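Local structure of salicylaldehyde dehydrogenase NahF (Pseudomonas putida, 4JZ6) at residues Arg39-Pro42 with Val43-Glu46; Ala111-Ala114 with Gly115-His119; Glu192-Pro195 with Ala196-Leu200; Ile201-Cys204 with Val205-Gly209. The protein probably catalyses the NAD(+)-dependent oxidation of salicylaldehyde to salicylate, a step of naphthalene degradation, and is seen here with salicylaldehyde bound. All blocks are in the same frame, centred on the assembly; numbering follows the deposited sequence.

Contact 1: residues Arg39-Pro42 with Val43-Glu46; sequences RKHP and VSSE
His41 and Val43 lie side by side and point the same way, and with Ser45 they bury most of the surface in this turn. The His41 imidazole is placed by its first torsion, CG anti to the backbone N (chi1 -172°), which turns the ND1 edge of the ring toward the chain that follows. There His41 ND1 accepts a hydrogen bond from Ser44 N at 3.1 Å, and the donor lies only 12° out of the ring plane. CE1, next along the rim, meets Val43 CG1 at 3.3 Å, while Pro42 CD sits above one face of the ring, offset toward the rim. The His41 backbone works as well: Ser45 N donates to His41 O at 3.0 Å, and His41 N donates to Glu46 O at 2.8 Å in a nearly straight bond (170° at the hydrogen). Beyond them Ser44 OG accepts from Glu46 N at 3.1 Å, which defines an ST turn. An alanine in place of His41 would keep the two backbone bonds but would probably leave Ser44 N without its ring acceptor and Val43 CG1 without the ring carbon it packs against. Lys40 passes alongside, its CB 3.6 Å from Ser45 O, before its extended chain leads away. The stretch forms the connection between strands 36-40 and 47-52, which are antiparallel neighbours in a mixed sheet. Arg39, on the first of these strands, donates to Val345 O and to Glu106 O of helix 96-107, and Pro42 rests on the loop residues Pro347 and Ala376.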
# COMPACT_ATOMS: atom_id res chain seq x y z
N ARG A 39 4.05 32.99 10.19
CA ARG A 39 5.34 32.39 9.87
C ARG A 39 6.37 33.49 10.05
O ARG A 39 6.53 34.35 9.18
CB ARG A 39 5.34 31.85 8.44
CG ARG A 39 6.72 31.48 7.90
CD ARG A 39 7.47 30.54 8.83
NE ARG A 39 8.73 30.07 8.26
CZ ARG A 39 9.75 29.62 8.98
NH1 ARG A 39 9.68 29.60 10.30
NH2 ARG A 39 10.86 29.20 8.38
N LYS A 40 7.05 33.49 11.19
CA LYS A 40 8.10 34.47 11.43
C LYS A 40 9.41 33.92 10.88
O LYS A 40 9.62 32.70 10.84
CB LYS A 40 8.26 34.76 12.92
CG LYS A 40 7.01 35.29 13.62
CD LYS A 40 7.24 35.33 15.13
CE LYS A 40 5.97 35.66 15.90
NZ LYS A 40 6.14 35.42 17.37
N HIS A 41 10.29 34.82 10.44
CA HIS A 41 11.62 34.44 9.99
C HIS A 41 12.36 33.80 11.16
O HIS A 41 12.36 34.34 12.27
CB HIS A 41 12.37 35.67 9.49
CG HIS A 41 13.68 35.36 8.83
ND1 HIS A 41 14.87 35.34 9.53
CD2 HIS A 41 13.99 35.08 7.55
CE1 HIS A 41 15.85 35.06 8.70
NE2 HIS A 41 15.35 34.89 7.49
N PRO A 42 13.00 32.65 10.92
CA PRO A 42 13.64 31.88 12.00
C PRO A 42 14.83 32.58 12.68
O PRO A 42 15.19 32.18 13.78
CB PRO A 42 14.08 30.59 11.30
CG PRO A 42 14.17 30.95 9.87
CD PRO A 42 13.11 31.97 9.62
N VAL A 43 15.43 33.60 12.06
CA VAL A 43 16.52 34.30 12.75
C VAL A 43 16.19 35.75 13.14
O VAL A 43 16.64 36.22 14.19
CB VAL A 43 17.89 34.19 12.00
CG1 VAL A 43 17.78 33.33 10.75
CG2 VAL A 43 18.47 35.56 11.67
N SER A 44 15.39 36.44 12.33
CA SER A 44 15.09 37.86 12.58
C SER A 44 13.82 38.04 13.40
O SER A 44 13.60 39.11 14.00
CB SER A 44 14.96 38.63 11.26
OG SER A 44 13.70 38.40 10.65
N SER A 45 12.99 37.00 13.42
CA SER A 45 11.68 36.99 14.08
C SER A 45 10.64 37.87 13.38
O SER A 45 9.51 37.98 13.84
CB SER A 45 11.79 37.35 15.57
OG SER A 45 12.62 36.44 16.26
N GLU A 46 11.03 38.48 12.26
CA GLU A 46 10.12 39.33 11.50
C GLU A 46 9.02 38.49 10.86
O GLU A 46 9.27 37.40 10.35
CB GLU A 46 10.88 40.12 10.43
CG GLU A 46 12.02 41.01 10.97
CD GLU A 46 11.54 42.30 11.62
OE1 GLU A 46 11.08 43.21 10.90
OE2 GLU A 46 11.64 42.41 12.87

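Contact 2: residues Ala111-Ala114 with Gly115-His119; sequences ALWA and GFNVH. With NK (salicylaldehyde), chain B.
One face of the Trp113 indole carries the Asn117 amide nitrogen, and its edge meets the hydroxyl of salicylaldehyde. Both residues belong to the first turns of helix 111-130, one helical turn apart. Asn117 ND2 stands 3.1 Å above the indole plane, offset toward the rim, with the amide turned 85° against the ring. In the plane of the indole, Trp113 CZ2 comes within 3.5 Å of OAF of salicylaldehyde, making the tryptophan a wall of the substrate pocket. The Phe116 ring is nearly parallel to the six-membered ring (24°) but slid so far that they barely overlap; the touch is Trp113 CZ3 to Phe116 CD1 at 3.9 Å. Elsewhere the indole stacks with Phe296, and its NE1 donates to Asn166 O. A leucine in place of Trp113 would probably leave Asn166 O without this donor and open a gap beside the salicylaldehyde hydroxyl. Asn117 OD1 accepts from Ala169 N and Val170 N, which ties the amide to the segment holding pocket residue Val170. Trp113 O is gripped twice, by Asn117 N at 3.0 Å and by Asn117 ND2 at 3.1 Å, the two donors arriving from opposite faces of the carbonyl plane.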
# COMPACT_ATOMS: atom_id res chain seq x y z
N ALA A 111 17.71 31.23 -4.75
CA ALA A 111 17.08 31.28 -6.06
C ALA A 111 17.28 29.97 -6.82
O ALA A 111 16.42 29.56 -7.61
CB ALA A 111 17.63 32.45 -6.86
N LEU A 112 18.41 29.31 -6.59
CA LEU A 112 18.68 28.03 -7.21
C LEU A 112 17.58 27.02 -6.87
O LEU A 112 16.94 26.46 -7.76
CB LEU A 112 20.04 27.49 -6.76
CG LEU A 112 20.42 26.08 -7.22
CD1 LEU A 112 20.58 26.02 -8.74
CD2 LEU A 112 21.69 25.62 -6.54
N TRP A 113 17.34 26.82 -5.57
CA TRP A 113 16.39 25.83 -5.08
C TRP A 113 14.95 26.23 -5.38
O TRP A 113 14.11 25.38 -5.70
CB TRP A 113 16.59 25.62 -3.57
CG TRP A 113 15.62 24.68 -2.90
CD1 TRP A 113 14.71 24.99 -1.92
CD2 TRP A 113 15.48 23.27 -3.14
NE1 TRP A 113 14.01 23.87 -1.54
CE2 TRP A 113 14.46 22.80 -2.27
CE3 TRP A 113 16.10 22.36 -4.00
CZ2 TRP A 113 14.06 21.46 -2.25
CZ3 TRP A 113 15.70 21.03 -3.97
CH2 TRP A 113 14.70 20.59 -3.11
N ALA A 114 14.67 27.52 -5.28
CA ALA A 114 13.33 28.03 -5.58
C ALA A 114 13.03 27.83 -7.06
O ALA A 114 11.99 27.26 -7.42
CB ALA A 114 13.23 29.50 -5.21
N GLY A 115 13.94 28.29 -7.90
CA GLY A 115 13.79 28.17 -9.34
C GLY A 115 13.62 26.73 -9.76
O GLY A 115 12.78 26.42 -10.61
N PHE A 116 14.40 25.84 -9.16
CA PHE A 116 14.26 24.41 -9.44
C PHE A 116 12.87 23.90 -9.03
O PHE A 116 12.26 23.11 -9.76
CB PHE A 116 15.33 23.59 -8.73
CG PHE A 116 15.05 22.12 -8.74
CD1 PHE A 116 14.47 21.51 -7.63
CD2 PHE A 116 15.32 21.35 -9.86
CE1 PHE A 116 14.19 20.14 -7.64
CE2 PHE A 116 15.05 19.98 -9.88
CZ PHE A 116 14.48 19.38 -8.77
N ASN A 117 12.40 24.34 -7.87
CA ASN A 117 11.10 23.92 -7.36
C ASN A 117 9.99 24.24 -8.34
O ASN A 117 9.07 23.46 -8.54
CB ASN A 117 10.80 24.56 -6.00
CG ASN A 117 10.94 23.58 -4.86
OD1 ASN A 117 10.00 22.84 -4.53
ND2 ASN A 117 12.11 23.56 -4.24
N VAL A 118 10.09 25.41 -8.96
CA VAL A 118 9.10 25.82 -9.93
C VAL A 118 9.15 24.93 -11.17
O VAL A 118 8.14 24.34 -11.56
CB VAL A 118 9.25 27.29 -10.31
CG1 VAL A 118 8.18 27.71 -11.29
CG2 VAL A 118 9.16 28.14 -9.06
N HIS A 119 10.33 24.83 -11.78
CA HIS A 119 10.53 23.96 -12.94
C HIS A 119 9.99 22.56 -12.68
O HIS A 119 9.22 22.02 -13.47
CB HIS A 119 12.02 23.87 -13.31
CG HIS A 119 12.57 25.12 -13.91
ND1 HIS A 119 11.84 25.93 -14.76
CD2 HIS A 119 13.78 25.71 -13.79
CE1 HIS A 119 12.57 26.96 -15.13
NE2 HIS A 119 13.76 26.85 -14.56
OAH NK B . 13.38 15.12 0.04
CAD NK B . 12.52 15.92 -0.24
CAA NK B . 12.28 16.14 -1.68
CAC NK B . 12.07 15.07 -2.55
CAG NK B . 11.86 15.32 -3.90
CAI NK B . 11.86 16.62 -4.38
CAE NK B . 12.07 17.68 -3.52
CAB NK B . 12.28 17.44 -2.16
OAF NK B . 12.49 18.46 -1.27

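Contact 3: residues Glu192-Pro195 with Ala196-Leu200; sequences EFSP and ATHAL
Ser194 and His198 meet across the first turn of helix 195-208, where Ser194 occupies the N-cap position although its side chain makes no capping bond. Ala196 opens the second segment; its N, like other amides of a first turn, looks beyond the helix for an acceptor and finds Glu106 OE2. Thr197 follows, its CB 3.5 Å from Ser194 OG, while its hydroxyl is hydrogen-bonded to the other carboxylate oxygen, Glu106 OE1. At His198 the backbone N donates to Ser194 O at 3.2 Å. The imidazole turns back along the helix, CG lying beside the backbone N and anti to the carbonyl carbon (chi1 -73°), which brings one face over the serine. Ser194 OG stands 3.3 Å above the centre of that ring, and Ser194 CB makes a CH-pi contact, 4.2 Å from the centroid of the His198 ring. The bond between His198 ND1 and Ser191 N, with a weak one from NE2 to Thr168 O, restrains the rotation of the imidazole. Ala199 N then donates to Pro195 O at 3.0 Å. This helix start is packed between helix 96-107, where Val102 meets Ala196 and Thr197, and strand 215-218, whose Tyr217 touches Pro195, His198 and Ala199; Thr49 of strand 47-52 reaches Pro195 and Ala196.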
# COMPACT_ATOMS: atom_id res chain seq x y z
N GLU A 192 3.00 24.79 8.00
CA GLU A 192 2.97 25.97 8.84
C GLU A 192 4.12 26.92 8.52
O GLU A 192 4.04 28.12 8.80
CB GLU A 192 2.99 25.58 10.32
CG GLU A 192 4.28 24.93 10.78
CD GLU A 192 4.17 23.42 10.90
OE1 GLU A 192 3.45 22.79 10.09
OE2 GLU A 192 4.80 22.87 11.83
N PHE A 193 5.19 26.38 7.94
CA PHE A 193 6.38 27.17 7.62
C PHE A 193 6.31 27.75 6.21
O PHE A 193 7.11 28.63 5.84
CB PHE A 193 7.64 26.32 7.76
CG PHE A 193 7.85 25.77 9.14
CD1 PHE A 193 8.08 26.62 10.21
CD2 PHE A 193 7.85 24.40 9.36
CE1 PHE A 193 8.29 26.11 11.49
CE2 PHE A 193 8.05 23.89 10.62
CZ PHE A 193 8.28 24.75 11.69
N SER A 194 5.36 27.27 5.42
CA SER A 194 5.26 27.66 4.02
C SER A 194 3.83 28.03 3.58
O SER A 194 3.37 27.56 2.54
CB SER A 194 5.82 26.54 3.15
OG SER A 194 5.14 26.46 1.91
N PRO A 195 3.13 28.89 4.34
CA PRO A 195 1.73 29.09 3.95
C PRO A 195 1.53 29.99 2.73
O PRO A 195 0.55 29.80 2.00
CB PRO A 195 1.12 29.74 5.19
CG PRO A 195 2.23 30.46 5.81
CD PRO A 195 3.46 29.64 5.57
N ALA A 196 2.42 30.94 2.49
CA ALA A 196 2.29 31.81 1.32
C ALA A 196 2.58 31.04 0.04
O ALA A 196 1.91 31.24 -0.98
CB ALA A 196 3.20 33.01 1.44
N THR A 197 3.57 30.16 0.09
CA THR A 197 3.95 29.38 -1.08
C THR A 197 2.87 28.37 -1.46
O THR A 197 2.55 28.20 -2.63
CB THR A 197 5.25 28.60 -0.82
OG1 THR A 197 6.15 29.43 -0.08
CG2 THR A 197 5.89 28.20 -2.14
N HIS A 198 2.32 27.71 -0.45
CA HIS A 198 1.27 26.72 -0.68
C HIS A 198 -0.05 27.37 -1.10
O HIS A 198 -0.82 26.80 -1.87
CB HIS A 198 1.09 25.86 0.57
CG HIS A 198 2.21 24.89 0.78
ND1 HIS A 198 2.40 24.21 1.96
CD2 HIS A 198 3.20 24.48 -0.05
CE1 HIS A 198 3.45 23.43 1.86
NE2 HIS A 198 3.96 23.57 0.64
N ALA A 199 -0.32 28.57 -0.60
CA ALA A 199 -1.48 29.31 -1.07
C ALA A 199 -1.25 29.68 -2.53
O ALA A 199 -2.16 29.58 -3.36
CB ALA A 199 -1.70 30.54 -0.22
N LEU A 200 -0.02 30.09 -2.85
CA LEU A 200 0.33 30.49 -4.20
C LEU A 200 0.15 29.35 -5.21
O LEU A 200 -0.46 29.54 -6.27
CB LEU A 200 1.76 31.02 -4.28
CG LEU A 200 2.13 31.56 -5.66
CD1 LEU A 200 1.14 32.61 -6.11
CD2 LEU A 200 3.55 32.10 -5.69

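Contact 4: residues Ile201-Cys204 with Val205-Gly209; sequences ITQC and VQEAG
Gln203 and Glu207, one helical turn apart, are joined through their side-chain ends. Both chains are extended beyond CG, but they leave the backbone differently: Gln203 CG is anti to its own N (chi1 -176°), whereas Glu207 CG lies beside the backbone N and anti to the carbonyl carbon (chi1 -57°). The two therefore converge, and Gln203 NE2 donates to Glu207 OE2 at 2.7 Å. The amide and carboxylate planes are 75° apart, and the donor approaches from above the carboxylate plane. Glu207 OE1 has a second partner, a salt bridge to Lys95, so the carboxylate is held through both oxygens; the lysine charge would be expected to favour its ionised form. The Glu207 chain also passes close over the preceding turn, with CG 3.2 Å from Gln203 O, the same oxygen that accepts from Glu207 N at 2.9 Å. All this occurs on the last turns of helix 195-208, the crossover helix of a beta-alpha-beta unit between parallel strands 186-189 and 215-218. Its end is a Schellman motif: Gly209 takes a positive phi, and Gly209 N bonds back to Gln206 O at 3.1 Å. The bond from Ala208 N to Cys204 O is weak. On the buried side, Val205 CG2 rests 3.4 Å from Ile201 O, while the valine side chain packs on Leu215 of strand 215-218. Cys204 meets Val91 and Met92 of helix 78-94, and the extended Gln206 side chain carries OE1 to a hydrogen bond with Trp28 NE1.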
# COMPACT_ATOMS: atom_id res chain seq x y z
N ILE A 201 0.67 28.17 -4.88
CA ILE A 201 0.54 27.04 -5.78
C ILE A 201 -0.93 26.73 -5.98
O ILE A 201 -1.37 26.43 -7.09
CB ILE A 201 1.35 25.79 -5.30
CG1 ILE A 201 1.35 24.70 -6.38
CG2 ILE A 201 0.81 25.23 -4.01
CD1 ILE A 201 2.27 23.55 -6.07
N THR A 202 -1.71 26.85 -4.91
CA THR A 202 -3.15 26.68 -4.99
C THR A 202 -3.74 27.69 -5.97
O THR A 202 -4.52 27.33 -6.85
CB THR A 202 -3.82 26.87 -3.62
OG1 THR A 202 -3.25 25.96 -2.67
CG2 THR A 202 -5.33 26.63 -3.72
N GLN A 203 -3.34 28.95 -5.81
CA GLN A 203 -3.83 30.01 -6.68
C GLN A 203 -3.57 29.69 -8.15
O GLN A 203 -4.42 29.91 -9.01
CB GLN A 203 -3.20 31.35 -6.31
CG GLN A 203 -3.76 32.52 -7.12
CD GLN A 203 -2.97 33.79 -6.92
OE1 GLN A 203 -2.16 33.90 -5.99
NE2 GLN A 203 -3.18 34.76 -7.80
N CYS A 204 -2.39 29.15 -8.43
CA CYS A 204 -2.05 28.75 -9.78
C CYS A 204 -3.06 27.76 -10.33
O CYS A 204 -3.56 27.92 -11.45
CB CYS A 204 -0.65 28.16 -9.82
SG CYS A 204 0.64 29.41 -9.69
N VAL A 205 -3.37 26.74 -9.53
CA VAL A 205 -4.36 25.75 -9.92
C VAL A 205 -5.72 26.41 -10.17
O VAL A 205 -6.43 26.05 -11.12
CB VAL A 205 -4.47 24.64 -8.87
CG1 VAL A 205 -5.53 23.63 -9.26
CG2 VAL A 205 -3.13 23.96 -8.72
N GLN A 206 -6.08 27.38 -9.33
CA GLN A 206 -7.33 28.11 -9.51
C GLN A 206 -7.37 28.83 -10.85
O GLN A 206 -8.37 28.77 -11.57
CB GLN A 206 -7.57 29.11 -8.37
CG GLN A 206 -8.88 29.89 -8.51
CD GLN A 206 -9.02 31.04 -7.51
OE1 GLN A 206 -8.05 31.43 -6.86
NE2 GLN A 206 -10.23 31.58 -7.40
N GLU A 207 -6.28 29.50 -11.19
CA GLU A 207 -6.21 30.30 -12.42
C GLU A 207 -6.09 29.47 -13.69
O GLU A 207 -6.28 29.99 -14.79
CB GLU A 207 -5.08 31.32 -12.34
CG GLU A 207 -5.19 32.24 -11.14
CD GLU A 207 -4.15 33.33 -11.13
OE1 GLU A 207 -3.25 33.31 -11.99
OE2 GLU A 207 -4.23 34.23 -10.25
N ALA A 208 -5.77 28.18 -13.55
CA ALA A 208 -5.76 27.28 -14.69
C ALA A 208 -7.19 26.88 -15.04
O ALA A 208 -7.46 26.39 -16.14
CB ALA A 208 -4.92 26.06 -14.41
N GLY A 209 -8.09 27.07 -14.09
CA GLY A 209 -9.51 26.88 -14.35
C GLY A 209 -10.10 25.58 -13.84
O GLY A 209 -11.12 25.12 -14.35

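Overall arrangement
Along the chain the four contacts follow in series, each closing before the next opens. Contacts 3 and 4 adjoin in sequence and take in the start and the end of helix 195-208, with centres 14 Å apart; the helix links neighbouring strands of the six-stranded sheet. Contact 1, the turn after strand 36-40 in a separate four-stranded sheet, has its centre 15 Å from that of contact 3 and touches it: Arg39 NE lies 3.2 Å from Phe193 O. Contact 2, on helix 111-130, touches none of the others, its nearest atoms being about 7 Å from contacts 3 and 4. Among the four, only contact 2 touches bound salicylaldehyde; contacts 1, 3 and 4 are structural packing away from it.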